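Local atomic coordinates of cortical-lytic enzyme (Clostridium perfringens, PDB entry 5JIP), a protein that takes part in hydrolysing cortical peptidoglycan during spore germination, probably as a lysozyme-type muramidase of glycoside hydrolase family 25, and binds a magnesium ion. Residues F109-V114 against R145-T150; R41-G46 against A72-K77; M173-A178 against G194-W199; I87-F92 against D132-R137. All coordinates share one frame; numbering follows the deposited sequence.

Contact 1: F109-V114 against R145-T150; sequences FPVLDV and RLMLYT
Met147 meets both Phe109 and Val111, and this shows how a parallel strand pair is held by side chains as well as by its backbone. Its CB packs on Phe109 CB at 3.7 Å, and its chain, bent at the last torsion (chi3 70°), brings CE to 3.7 Å from Val111 CG2. The sulfur lies obliquely beside the aromatic ring, SD 5.1 Å from the centroid of Phe109, a Met-aromatic contact. The same ring also has Arg145 O at its edge and Arg145 CB against CE1. Residues 111-113 and 147-150 are the two strands of a beta-alpha-beta unit whose crossover contains helix 124-142, within a domain of the TIM-barrel clan. Backbone bonds zip them together, Met147 N to Pro110 O and Leu112 N to Met147 O both at 2.9 Å, then Tyr149 N to Leu112 O and Val114 N to Tyr149 O. Tyr149 joins Val111 and Met147 on one face of the sheet, its CB 3.7 Å from Val111 CG1. Asp113 runs alongside its ring, carboxylate and ring planes 74° apart, with OD1 3.3 Å from Tyr149 CD1. Beyond the pair, Tyr149 OH bonds to Gln203 OE1, and Asp113 OD2 to MES, probably from the crystallisation liquor.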
loop_
_atom_site.group_PDB
_atom_site.type_symbol
_atom_site.label_atom_id
_atom_site.label_comp_id
_atom_site.label_asym_id
_atom_site.label_seq_id
_atom_site.Cartn_x
_atom_site.Cartn_y
_atom_site.Cartn_z
ATOM N N PHE A 109 0.382 17.892 -0.020
ATOM C CA PHE A 109 1.087 17.716 1.249
ATOM C C PHE A 109 1.307 19.085 1.879
ATOM O O PHE A 109 1.940 19.954 1.267
ATOM C CB PHE A 109 2.485 17.077 1.104
ATOM C CG PHE A 109 2.517 15.663 0.588
ATOM C CD1 PHE A 109 2.084 14.593 1.366
ATOM C CD2 PHE A 109 3.100 15.393 -0.641
ATOM C CE1 PHE A 109 2.173 13.316 0.879
ATOM C CE2 PHE A 109 3.204 14.115 -1.121
ATOM C CZ PHE A 109 2.748 13.075 -0.381
ATOM N N PRO A 110 0.892 19.290 3.114
ATOM C CA PRO A 110 1.449 20.404 3.879
ATOM C C PRO A 110 2.961 20.269 3.949
ATOM O O PRO A 110 3.495 19.161 3.960
ATOM C CB PRO A 110 0.791 20.255 5.259
ATOM C CG PRO A 110 -0.407 19.387 5.022
ATOM C CD PRO A 110 -0.009 18.458 3.926
ATOM N N VAL A 111 3.661 21.407 3.951
ATOM C CA VAL A 111 5.113 21.417 3.833
ATOM C C VAL A 111 5.737 22.190 4.998
ATOM O O VAL A 111 5.279 23.289 5.350
ATOM C CB VAL A 111 5.546 22.021 2.484
ATOM C CG1 VAL A 111 7.010 22.422 2.464
ATOM C CG2 VAL A 111 5.274 21.043 1.364
ATOM N N LEU A 112 6.796 21.606 5.578
ATOM C CA LEU A 112 7.728 22.301 6.459
ATOM C C LEU A 112 8.943 22.750 5.653
ATOM O O LEU A 112 9.656 21.928 5.073
ATOM C CB LEU A 112 8.150 21.403 7.621
ATOM C CG LEU A 112 9.121 22.003 8.637
ATOM C CD1 LEU A 112 8.417 23.056 9.457
ATOM C CD2 LEU A 112 9.630 20.881 9.527
ATOM N N ASP A 113 9.151 24.056 5.614
ATOM C CA ASP A 113 10.196 24.710 4.829
ATOM C C ASP A 113 11.336 25.057 5.776
ATOM O O ASP A 113 11.192 25.944 6.622
ATOM C CB ASP A 113 9.579 25.939 4.150
ATOM C CG ASP A 113 10.601 26.916 3.549
ATOM O OD1 ASP A 113 11.821 26.637 3.522
ATOM O OD2 ASP A 113 10.130 27.976 3.065
ATOM N N VAL A 114 12.459 24.342 5.649
ATOM C CA VAL A 114 13.597 24.471 6.555
ATOM C C VAL A 114 14.773 25.003 5.751
ATOM O O VAL A 114 15.284 24.332 4.841
ATOM C CB VAL A 114 13.952 23.143 7.240
ATOM C CG1 VAL A 114 15.146 23.329 8.184
ATOM C CG2 VAL A 114 12.762 22.607 7.981
ATOM N N ARG A 145 0.156 13.443 6.082
ATOM C CA ARG A 145 1.592 13.439 5.860
ATOM C C ARG A 145 2.161 14.837 5.634
ATOM O O ARG A 145 1.600 15.656 4.900
ATOM C CB ARG A 145 1.953 12.597 4.650
ATOM C CG ARG A 145 1.610 11.130 4.702
ATOM C CD ARG A 145 2.276 10.390 5.857
ATOM N NE ARG A 145 3.682 10.682 6.078
ATOM C CZ ARG A 145 4.706 10.093 5.461
ATOM N NH1 ARG A 145 4.497 9.213 4.502
ATOM N NH2 ARG A 145 5.959 10.407 5.793
ATOM N N LEU A 146 3.312 15.079 6.246
ATOM C CA LEU A 146 4.065 16.317 6.121
ATOM C C LEU A 146 5.244 16.127 5.170
ATOM O O LEU A 146 6.061 15.222 5.362
ATOM C CB LEU A 146 4.569 16.750 7.501
ATOM C CG LEU A 146 5.364 18.051 7.567
ATOM C CD1 LEU A 146 4.454 19.235 7.241
ATOM C CD2 LEU A 146 6.003 18.220 8.929
ATOM N N MET A 147 5.335 16.978 4.153
ATOM C CA MET A 147 6.491 17.000 3.250
ATOM C C MET A 147 7.527 18.000 3.754
ATOM O O MET A 147 7.171 19.040 4.310
ATOM C CB MET A 147 6.062 17.346 1.813
ATOM C CG MET A 147 7.226 17.517 0.830
ATOM S SD MET A 147 6.822 17.108 -0.881
ATOM C CE MET A 147 5.741 18.455 -1.302
ATOM N N LEU A 148 8.809 17.639 3.608
ATOM C CA LEU A 148 9.936 18.501 3.966
ATOM C C LEU A 148 10.493 19.187 2.728
ATOM O O LEU A 148 10.798 18.532 1.722
ATOM C CB LEU A 148 11.052 17.707 4.652
ATOM C CG LEU A 148 12.282 18.554 5.052
ATOM C CD1 LEU A 148 11.891 19.463 6.153
ATOM C CD2 LEU A 148 13.436 17.637 5.455
ATOM N N TYR A 149 10.582 20.516 2.785
ATOM C CA TYR A 149 11.316 21.287 1.803
ATOM C C TYR A 149 12.650 21.734 2.391
ATOM O O TYR A 149 12.692 22.298 3.494
ATOM C CB TYR A 149 10.546 22.525 1.341
ATOM C CG TYR A 149 11.414 23.473 0.531
ATOM C CD1 TYR A 149 12.292 24.361 1.157
ATOM C CD2 TYR A 149 11.336 23.513 -0.855
ATOM C CE1 TYR A 149 13.095 25.211 0.438
ATOM C CE2 TYR A 149 12.139 24.413 -1.594
ATOM C CZ TYR A 149 13.014 25.253 -0.927
ATOM O OH TYR A 149 13.817 26.139 -1.603
ATOM N N THR A 150 13.725 21.522 1.636
ATOM C CA THR A 150 15.018 22.059 1.999
ATOM C C THR A 150 15.881 22.040 0.753
ATOM O O THR A 150 15.544 21.407 -0.241
ATOM C CB THR A 150 15.644 21.258 3.163
ATOM O OG1 THR A 150 16.770 21.972 3.679
ATOM C CG2 THR A 150 16.092 19.927 2.717
#

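Contact 2: R41-G46 against A72-K77; sequences RASGSG and AYHFAK
Tyr73 carries its ring between its own backbone N and carbonyl carbon (chi1 64°), a rotation that lays the ring against Arg41 on the neighbouring strand. Ser43 takes the corresponding rotamer (chi1 54°), which turns OG to the imidazole of His74. Arg41 CA then sits over the centre of the Tyr73 ring, 3.6 Å from its centroid, a CH-pi contact, while Arg41 CB reaches toward the hydroxyl end, 3.3 Å from Tyr73 CZ. On the other face of the sheet Ser43 OG and His74 ND1 form a hydrogen bond of 2.9 Å. Ser45 OG lies at the edge of the same imidazole, near CE1.

The two strands run parallel, but the register slips by one residue between Arg41 and Ser43. At this beta bulge Tyr73 O takes the N-H of Ala42 at 2.8 Å and, weakly, that of Ser43 at 3.4 Å. Regular pairing resumes with Phe75 N to Ser43 O and Ser45 N to Phe75 O. Past the strands, a water donates to Gly46 O at 2.7 Å and accepts from Lys77 NZ.

The guanidinium of Arg41 leads away to Asp53, Glu21 and the sulfonate of MES, probably a crystallisation component. His74 NE2 is bonded to Gln88 OE1 of helix 83-100. With Ser43 OG at ND1 and Gln88 OE1 at NE2, the imidazole has a partner at both nitrogens, which fixes its rotation and ties the strand pair to that helix.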
loop_
_atom_site.group_PDB
_atom_site.type_symbol
_atom_site.label_atom_id
_atom_site.label_comp_id
_atom_site.label_asym_id
_atom_site.label_seq_id
_atom_site.Cartn_x
_atom_site.Cartn_y
_atom_site.Cartn_z
ATOM N N ARG A 41 2.931 30.002 0.622
ATOM C CA ARG A 41 3.286 30.170 2.024
ATOM C C ARG A 41 2.027 30.402 2.840
ATOM O O ARG A 41 1.242 31.318 2.564
ATOM C CB ARG A 41 4.260 31.334 2.228
ATOM C CG ARG A 41 4.700 31.452 3.707
ATOM C CD ARG A 41 5.883 32.413 3.905
ATOM N NE ARG A 41 5.484 33.809 3.770
ATOM C CZ ARG A 41 6.241 34.838 4.147
ATOM N NH1 ARG A 41 7.454 34.614 4.638
ATOM N NH2 ARG A 41 5.776 36.079 4.034
ATOM N N ALA A 42 1.851 29.585 3.860
ATOM C CA ALA A 42 0.800 29.801 4.845
ATOM C C ALA A 42 1.285 30.697 5.959
ATOM O O ALA A 42 0.578 31.629 6.355
ATOM C CB ALA A 42 0.321 28.484 5.437
ATOM N N SER A 43 2.468 30.399 6.493
ATOM C CA SER A 43 2.935 31.016 7.729
ATOM C C SER A 43 4.444 30.903 7.775
ATOM O O SER A 43 5.071 30.227 6.956
ATOM C CB SER A 43 2.332 30.353 8.971
ATOM O OG SER A 43 2.566 28.936 8.965
ATOM N N GLY A 44 5.019 31.562 8.764
ATOM C CA GLY A 44 6.454 31.533 8.929
ATOM C C GLY A 44 6.857 32.188 10.224
ATOM O O GLY A 44 6.160 33.059 10.744
ATOM N N SER A 45 7.976 31.722 10.764
ATOM C CA SER A 45 8.545 32.221 12.002
ATOM C C SER A 45 9.927 32.827 11.764
ATOM O O SER A 45 10.671 33.062 12.730
ATOM C CB SER A 45 8.599 31.073 13.017
ATOM O OG SER A 45 7.284 30.579 13.307
ATOM N N GLY A 46 10.269 33.080 10.502
ATOM C CA GLY A 46 11.587 33.573 10.140
ATOM C C GLY A 46 11.926 34.928 10.729
ATOM O O GLY A 46 13.108 35.253 10.897
ATOM N N ALA A 72 0.257 24.320 1.062
ATOM C CA ALA A 72 0.940 25.451 1.686
ATOM C C ALA A 72 2.071 24.995 2.590
ATOM O O ALA A 72 2.090 23.865 3.099
ATOM C CB ALA A 72 -0.048 26.299 2.473
ATOM N N TYR A 73 2.986 25.933 2.846
ATOM C CA TYR A 73 4.152 25.654 3.651
ATOM C C TYR A 73 4.270 26.633 4.812
ATOM O O TYR A 73 3.692 27.735 4.808
ATOM C CB TYR A 73 5.434 25.675 2.815
ATOM C CG TYR A 73 5.825 26.981 2.181
ATOM C CD1 TYR A 73 6.504 27.965 2.901
ATOM C CD2 TYR A 73 5.565 27.217 0.844
ATOM C CE1 TYR A 73 6.867 29.145 2.310
ATOM C CE2 TYR A 73 5.930 28.411 0.240
ATOM C CZ TYR A 73 6.578 29.363 0.978
ATOM O OH TYR A 73 6.925 30.541 0.364
ATOM N N HIS A 74 5.001 26.173 5.821
ATOM C CA HIS A 74 5.428 26.963 6.968
ATOM C C HIS A 74 6.942 27.157 6.932
ATOM O O HIS A 74 7.694 26.178 6.846
ATOM C CB HIS A 74 5.040 26.275 8.281
ATOM C CG HIS A 74 5.616 26.937 9.493
ATOM N ND1 HIS A 74 5.150 28.141 9.970
ATOM C CD2 HIS A 74 6.627 26.570 10.319
ATOM C CE1 HIS A 74 5.839 28.476 11.051
ATOM N NE2 HIS A 74 6.747 27.544 11.278
ATOM N N PHE A 75 7.397 28.404 7.068
ATOM C CA PHE A 75 8.830 28.673 7.144
ATOM C C PHE A 75 9.283 28.455 8.580
ATOM O O PHE A 75 8.889 29.189 9.497
ATOM C CB PHE A 75 9.182 30.079 6.668
ATOM C CG PHE A 75 10.653 30.333 6.657
ATOM C CD1 PHE A 75 11.309 30.771 7.793
ATOM C CD2 PHE A 75 11.383 30.110 5.512
ATOM C CE1 PHE A 75 12.675 30.982 7.786
ATOM C CE2 PHE A 75 12.754 30.309 5.497
ATOM C CZ PHE A 75 13.390 30.766 6.625
ATOM N N ALA A 76 10.129 27.452 8.769
ATOM C CA ALA A 76 10.514 27.014 10.102
ATOM C C ALA A 76 11.535 27.958 10.739
ATOM O O ALA A 76 12.378 28.551 10.058
ATOM C CB ALA A 76 11.102 25.623 10.020
ATOM N N LYS A 77 11.463 28.082 12.062
ATOM C CA LYS A 77 12.582 28.604 12.846
ATOM C C LYS A 77 12.999 27.563 13.881
ATOM O O LYS A 77 12.473 27.531 15.005
ATOM C CB LYS A 77 12.246 29.930 13.510
ATOM C CG LYS A 77 13.536 30.606 13.993
ATOM C CD LYS A 77 13.388 32.085 14.300
ATOM C CE LYS A 77 14.768 32.721 14.622
ATOM N NZ LYS A 77 15.694 32.849 13.412
HETATM O O HOH W 1 15.025 33.359 10.688
#

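Contact 3: M173-A178 against G194-W199; sequences MPLWIA and GGWKRW
Apolar packing between Leu175 and Trp196 dominates the join of strand 175-178 to the loop that follows it. The leucine crosses the indole at about a right angle: its CB stands almost squarely over the five-membered ring, 3.8 Å from the centroid, a CH-pi contact. Leu175 CD2 rests on the same face nearer the rim, 3.7 Å from Trp196 CD2, and Leu175 CD1 reaches the six-membered ring. Gly194 O lies over the opposite face of the indole, which is thus flanked by a methyl group and a carbonyl oxygen. Further along, Ile177 CG2 packs 3.9 Å from Trp199 CB, while the indole of Trp199 leads away to bond Gln7 O through NE1.

Polar contacts are fewer. Trp196 NE1 donates to Met173 O at 2.8 Å, a bent bond with 134° at the hydrogen and the oxygen somewhat out of the indole plane. A water links the two backbones, accepting from Leu175 N at 2.9 Å and donating to Arg198 O.

The backbone of Leu175 is hydrogen-bonded to Thr200 and Met201, just past 194-199, which lead into the next parallel strand, 201-208. The connection between these neighbouring barrel strands is a loop without a helix, as in the last part of the (beta/alpha)5(beta)3 barrel of family 25.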
loop_
_atom_site.group_PDB
_atom_site.type_symbol
_atom_site.label_atom_id
_atom_site.label_comp_id
_atom_site.label_asym_id
_atom_site.label_seq_id
_atom_site.Cartn_x
_atom_site.Cartn_y
_atom_site.Cartn_z
ATOM N N MET A 173 10.154 10.991 5.238
ATOM C CA MET A 173 9.329 12.123 4.830
ATOM C C MET A 173 9.338 12.270 3.311
ATOM O O MET A 173 10.358 12.047 2.672
ATOM C CB MET A 173 9.835 13.421 5.472
ATOM C CG MET A 173 9.830 13.375 6.976
ATOM S SD MET A 173 10.285 14.975 7.665
ATOM C CE MET A 173 8.812 15.956 7.275
ATOM N N PRO A 174 8.229 12.674 2.697
ATOM C CA PRO A 174 8.332 13.136 1.308
ATOM C C PRO A 174 9.298 14.299 1.258
ATOM O O PRO A 174 9.286 15.161 2.140
ATOM C CB PRO A 174 6.899 13.555 0.942
ATOM C CG PRO A 174 6.035 12.855 1.923
ATOM C CD PRO A 174 6.862 12.765 3.212
ATOM N N LEU A 175 10.136 14.310 0.216
ATOM C CA LEU A 175 11.166 15.328 0.032
ATOM C C LEU A 175 10.853 16.246 -1.143
ATOM O O LEU A 175 10.698 15.798 -2.288
ATOM C CB LEU A 175 12.542 14.694 -0.183
ATOM C CG LEU A 175 13.684 15.658 -0.465
ATOM C CD1 LEU A 175 13.944 16.530 0.731
ATOM C CD2 LEU A 175 14.904 14.882 -0.857
ATOM N N TRP A 176 10.831 17.533 -0.849
ATOM C CA TRP A 176 10.820 18.600 -1.848
ATOM C C TRP A 176 12.206 19.247 -1.805
ATOM O O TRP A 176 12.542 19.980 -0.865
ATOM C CB TRP A 176 9.691 19.558 -1.521
ATOM C CG TRP A 176 9.519 20.751 -2.403
ATOM C CD1 TRP A 176 10.197 21.081 -3.550
ATOM C CD2 TRP A 176 8.576 21.784 -2.181
ATOM N NE1 TRP A 176 9.712 22.262 -4.056
ATOM C CE2 TRP A 176 8.726 22.726 -3.225
ATOM C CE3 TRP A 176 7.629 22.018 -1.184
ATOM C CZ2 TRP A 176 7.960 23.890 -3.295
ATOM C CZ3 TRP A 176 6.852 23.173 -1.262
ATOM C CH2 TRP A 176 7.028 24.092 -2.303
ATOM N N ILE A 177 13.040 18.920 -2.777
ATOM C CA ILE A 177 14.435 19.332 -2.733
ATOM C C ILE A 177 14.634 20.503 -3.674
ATOM O O ILE A 177 14.138 20.514 -4.808
ATOM C CB ILE A 177 15.404 18.186 -3.076
ATOM C CG1 ILE A 177 16.836 18.638 -2.767
ATOM C CG2 ILE A 177 15.226 17.733 -4.523
ATOM C CD1 ILE A 177 17.862 17.525 -2.818
ATOM N N ALA A 178 15.367 21.496 -3.195
ATOM C CA ALA A 178 15.768 22.627 -4.017
ATOM C C ALA A 178 17.207 22.419 -4.474
ATOM O O ALA A 178 18.095 22.210 -3.646
ATOM C CB ALA A 178 15.647 23.924 -3.231
ATOM N N GLY A 194 20.720 12.310 1.830
ATOM C CA GLY A 194 19.938 12.250 3.050
ATOM C C GLY A 194 19.235 10.940 3.299
ATOM O O GLY A 194 18.301 10.899 4.097
ATOM N N GLY A 195 19.647 9.862 2.643
ATOM C CA GLY A 195 18.941 8.603 2.767
ATOM C C GLY A 195 17.608 8.545 2.064
ATOM O O GLY A 195 16.928 7.520 2.148
ATOM N N TRP A 196 17.197 9.623 1.394
ATOM C CA TRP A 196 15.973 9.630 0.616
ATOM C C TRP A 196 16.161 8.827 -0.659
ATOM O O TRP A 196 17.063 9.115 -1.455
ATOM C CB TRP A 196 15.588 11.070 0.278
ATOM C CG TRP A 196 14.810 11.756 1.373
ATOM C CD1 TRP A 196 13.524 11.469 1.780
ATOM C CD2 TRP A 196 15.240 12.865 2.177
ATOM N NE1 TRP A 196 13.149 12.317 2.786
ATOM C CE2 TRP A 196 14.175 13.199 3.032
ATOM C CE3 TRP A 196 16.420 13.622 2.241
ATOM C CZ2 TRP A 196 14.267 14.224 3.966
ATOM C CZ3 TRP A 196 16.497 14.650 3.159
ATOM C CH2 TRP A 196 15.429 14.939 4.009
ATOM N N LYS A 197 15.322 7.808 -0.848
ATOM C CA LYS A 197 15.373 7.043 -2.095
ATOM C C LYS A 197 14.989 7.892 -3.297
ATOM O O LYS A 197 15.521 7.702 -4.391
ATOM C CB LYS A 197 14.455 5.834 -2.028
ATOM C CG LYS A 197 14.701 4.913 -0.850
ATOM C CD LYS A 197 15.982 4.163 -0.998
ATOM C CE LYS A 197 16.051 3.005 0.005
ATOM N NZ LYS A 197 14.760 2.193 0.062
ATOM N N ARG A 198 14.048 8.811 -3.120
ATOM C CA ARG A 198 13.541 9.622 -4.218
ATOM C C ARG A 198 13.191 11.008 -3.711
ATOM O O ARG A 198 12.870 11.184 -2.531
ATOM C CB ARG A 198 12.268 9.020 -4.830
ATOM C CG ARG A 198 12.452 7.745 -5.558
ATOM C CD ARG A 198 11.095 7.170 -5.960
ATOM N NE ARG A 198 10.307 8.091 -6.790
ATOM C CZ ARG A 198 10.570 8.365 -8.067
ATOM N NH1 ARG A 198 11.621 7.810 -8.677
ATOM N NH2 ARG A 198 9.782 9.205 -8.737
ATOM N N TRP A 199 13.234 11.983 -4.619
ATOM C CA TRP A 199 12.552 13.246 -4.385
ATOM C C TRP A 199 11.121 13.165 -4.886
ATOM O O TRP A 199 10.810 12.505 -5.880
ATOM C CB TRP A 199 13.268 14.443 -5.023
ATOM C CG TRP A 199 13.598 14.431 -6.493
ATOM C CD1 TRP A 199 14.812 14.168 -7.052
ATOM C CD2 TRP A 199 12.748 14.841 -7.571
ATOM N NE1 TRP A 199 14.751 14.318 -8.418
ATOM C CE2 TRP A 199 13.494 14.733 -8.761
ATOM C CE3 TRP A 199 11.418 15.216 -7.653
ATOM C CZ2 TRP A 199 12.958 15.029 -9.994
ATOM C CZ3 TRP A 199 10.883 15.498 -8.890
ATOM C CH2 TRP A 199 11.643 15.395 -10.043
HETATM O O HOH W 2 10.415 11.868 -1.410
#

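Contact 4: I87-F92 against D132-R137; sequences IQADQF and DRFRDR
Phe134 is the first residue of 132-137 to reach the other helix, where it takes Ala89 on its face. Ala89 CB stands over the middle of the ring, 3.8 Å from the centroid, a CH-pi contact. With CG pointing opposite to its own backbone N (chi1 -173°), the ring extends between the helices and its edge meets Gln88 CB and Phe92 CD2, the latter 3.9 Å from Phe134 CZ. Helices 83-100 and 124-142 belong to the outer layer of the TIM-barrel domain; the axes of 87-92 and 132-137 approach to 8.7 Å and cross at -42°, the small Ala89 lying at the close approach. Next in sequence, Arg135 turns from this interface and grips Asp132 OD1 with NE and NH2. Lys280 of the second subunit makes salt bridges with Asp132 and Asp136 there, so this flank of the helix faces the second subunit of the assembly. Arg137 returns to the contact. Its CG packs 3.8 Å from Ala89 CB, and a bend at chi2 (65°) directs the guanidinium to Asp90. The salt bridge is side-on, Arg137 NE to Asp90 OD1 at 2.8 Å and nearly straight, Arg137 NH2 to Asp90 OD2 at 2.9 Å, each oxygen met on its syn side.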
loop_
_atom_site.group_PDB
_atom_site.type_symbol
_atom_site.label_atom_id
_atom_site.label_comp_id
_atom_site.label_asym_id
_atom_site.label_seq_id
_atom_site.Cartn_x
_atom_site.Cartn_y
_atom_site.Cartn_z
ATOM N N ILE A 87 4.965 24.099 19.146
ATOM C CA ILE A 87 4.251 25.367 18.992
ATOM C C ILE A 87 4.082 25.720 17.525
ATOM O O ILE A 87 2.997 26.130 17.090
ATOM C CB ILE A 87 4.980 26.488 19.747
ATOM C CG1 ILE A 87 4.820 26.264 21.248
ATOM C CG2 ILE A 87 4.477 27.874 19.300
ATOM C CD1 ILE A 87 5.804 27.064 22.059
ATOM N N GLN A 88 5.164 25.631 16.751
ATOM C CA GLN A 88 5.065 26.004 15.349
ATOM C C GLN A 88 4.171 25.040 14.590
ATOM O O GLN A 88 3.383 25.471 13.742
ATOM C CB GLN A 88 6.440 26.091 14.716
ATOM C CG GLN A 88 7.163 27.372 15.133
ATOM C CD GLN A 88 8.565 27.452 14.625
ATOM O OE1 GLN A 88 8.830 27.277 13.428
ATOM N NE2 GLN A 88 9.486 27.753 15.532
ATOM N N ALA A 89 4.248 23.741 14.897
ATOM C CA ALA A 89 3.332 22.808 14.242
ATOM C C ALA A 89 1.880 23.148 14.564
ATOM O O ALA A 89 1.016 23.149 13.674
ATOM C CB ALA A 89 3.640 21.364 14.641
ATOM N N ASP A 90 1.585 23.455 15.828
ATOM C CA ASP A 90 0.214 23.808 16.173
ATOM C C ASP A 90 -0.218 25.089 15.474
ATOM O O ASP A 90 -1.376 25.217 15.074
ATOM C CB ASP A 90 0.056 23.963 17.686
ATOM C CG ASP A 90 0.017 22.628 18.421
ATOM O OD1 ASP A 90 -0.064 21.553 17.783
ATOM O OD2 ASP A 90 0.062 22.653 19.658
ATOM N N GLN A 91 0.694 26.061 15.344
ATOM C CA GLN A 91 0.348 27.321 14.681
ATOM C C GLN A 91 0.062 27.100 13.204
ATOM O O GLN A 91 -0.886 27.669 12.649
ATOM C CB GLN A 91 1.483 28.327 14.845
ATOM C CG GLN A 91 1.643 28.879 16.270
ATOM C CD GLN A 91 2.974 29.609 16.479
ATOM O OE1 GLN A 91 3.962 29.324 15.810
ATOM N NE2 GLN A 91 2.999 30.537 17.418
ATOM N N PHE A 92 0.893 26.286 12.553
ATOM C CA PHE A 92 0.703 25.948 11.148
ATOM C C PHE A 92 -0.643 25.257 10.925
ATOM O O PHE A 92 -1.385 25.604 9.996
ATOM C CB PHE A 92 1.881 25.076 10.720
ATOM C CG PHE A 92 1.914 24.713 9.252
ATOM C CD1 PHE A 92 1.498 25.599 8.264
ATOM C CD2 PHE A 92 2.407 23.472 8.870
ATOM C CE1 PHE A 92 1.570 25.244 6.929
ATOM C CE2 PHE A 92 2.477 23.121 7.536
ATOM C CZ PHE A 92 2.056 23.997 6.562
ATOM N N ASP A 132 11.895 16.467 13.265
ATOM C CA ASP A 132 11.204 15.226 13.581
ATOM C C ASP A 132 10.090 15.460 14.597
ATOM O O ASP A 132 9.024 14.844 14.520
ATOM C CB ASP A 132 12.251 14.239 14.109
ATOM C CG ASP A 132 11.841 12.787 13.967
ATOM O OD1 ASP A 132 10.965 12.459 13.140
ATOM O OD2 ASP A 132 12.428 11.967 14.697
ATOM N N ARG A 133 10.321 16.348 15.571
ATOM C CA ARG A 133 9.283 16.650 16.541
ATOM C C ARG A 133 8.132 17.392 15.886
ATOM O O ARG A 133 6.959 17.125 16.181
ATOM C CB ARG A 133 9.872 17.485 17.689
ATOM C CG ARG A 133 8.826 18.045 18.658
ATOM C CD ARG A 133 8.085 16.949 19.427
ATOM N NE ARG A 133 9.020 16.116 20.183
ATOM C CZ ARG A 133 9.392 16.346 21.442
ATOM N NH1 ARG A 133 10.253 15.524 22.038
ATOM N NH2 ARG A 133 8.909 17.387 22.114
ATOM N N PHE A 134 8.460 18.348 15.022
ATOM C CA PHE A 134 7.437 19.057 14.255
ATOM C C PHE A 134 6.613 18.063 13.445
ATOM O O PHE A 134 5.379 18.057 13.508
ATOM C CB PHE A 134 8.103 20.090 13.350
ATOM C CG PHE A 134 7.122 21.010 12.631
ATOM C CD1 PHE A 134 6.344 20.551 11.574
ATOM C CD2 PHE A 134 6.995 22.331 13.015
ATOM C CE1 PHE A 134 5.437 21.403 10.914
ATOM C CE2 PHE A 134 6.096 23.199 12.345
ATOM C CZ PHE A 134 5.322 22.724 11.303
ATOM N N ARG A 135 7.291 17.159 12.745
ATOM C CA ARG A 135 6.595 16.118 11.987
ATOM C C ARG A 135 5.674 15.274 12.876
ATOM O O ARG A 135 4.520 14.993 12.511
ATOM C CB ARG A 135 7.628 15.250 11.273
ATOM C CG ARG A 135 7.059 14.074 10.493
ATOM C CD ARG A 135 7.194 12.788 11.252
ATOM N NE ARG A 135 8.604 12.393 11.348
ATOM C CZ ARG A 135 9.250 11.600 10.497
ATOM N NH1 ARG A 135 8.617 11.053 9.478
ATOM N NH2 ARG A 135 10.542 11.328 10.686
ATOM N N ASP A 136 6.166 14.833 14.039
ATOM C CA ASP A 136 5.342 13.992 14.908
ATOM C C ASP A 136 4.083 14.723 15.362
ATOM O O ASP A 136 2.979 14.161 15.354
ATOM C CB ASP A 136 6.150 13.523 16.134
ATOM C CG ASP A 136 7.183 12.461 15.798
ATOM O OD1 ASP A 136 7.125 11.869 14.698
ATOM O OD2 ASP A 136 8.059 12.209 16.651
ATOM N N ARG A 137 4.229 15.963 15.805
ATOM C CA ARG A 137 3.067 16.739 16.216
ATOM C C ARG A 137 2.117 16.953 15.053
ATOM O O ARG A 137 0.900 16.762 15.182
ATOM C CB ARG A 137 3.511 18.084 16.784
ATOM C CG ARG A 137 2.379 18.969 17.296
ATOM C CD ARG A 137 1.697 18.325 18.475
ATOM N NE ARG A 137 0.894 19.301 19.197
ATOM C CZ ARG A 137 0.490 19.153 20.452
ATOM N NH1 ARG A 137 0.804 18.048 21.133
ATOM N NH2 ARG A 137 -0.236 20.114 21.013
#

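How the contacts relate
Contacts 1 and 2 pair neighbouring parallel strands of one sheet, joined through strands 70-75 and 111-113 by Asp113 N to His74 O and Asp113 O to Ala76 N. Contact 3 sets the next strand of that sheet beyond 147-151, 175-178, against a loop; Leu148 bonds to Pro174 and Trp176. Contact 4 lies in the helical layer outside it: Phe134 packs on Leu112 and Leu146 of contact 1, and Phe92 on Ser43 of contact 2. The chemistry follows this layering. Contact 1, nearest the chain's centre, is almost wholly buried and relies on backbone bonds and apolar packing; contacts 2 and 3 add a bridging water each, that of contact 2 at its exposed end, and contact 4 places a salt bridge at its partly exposed rim.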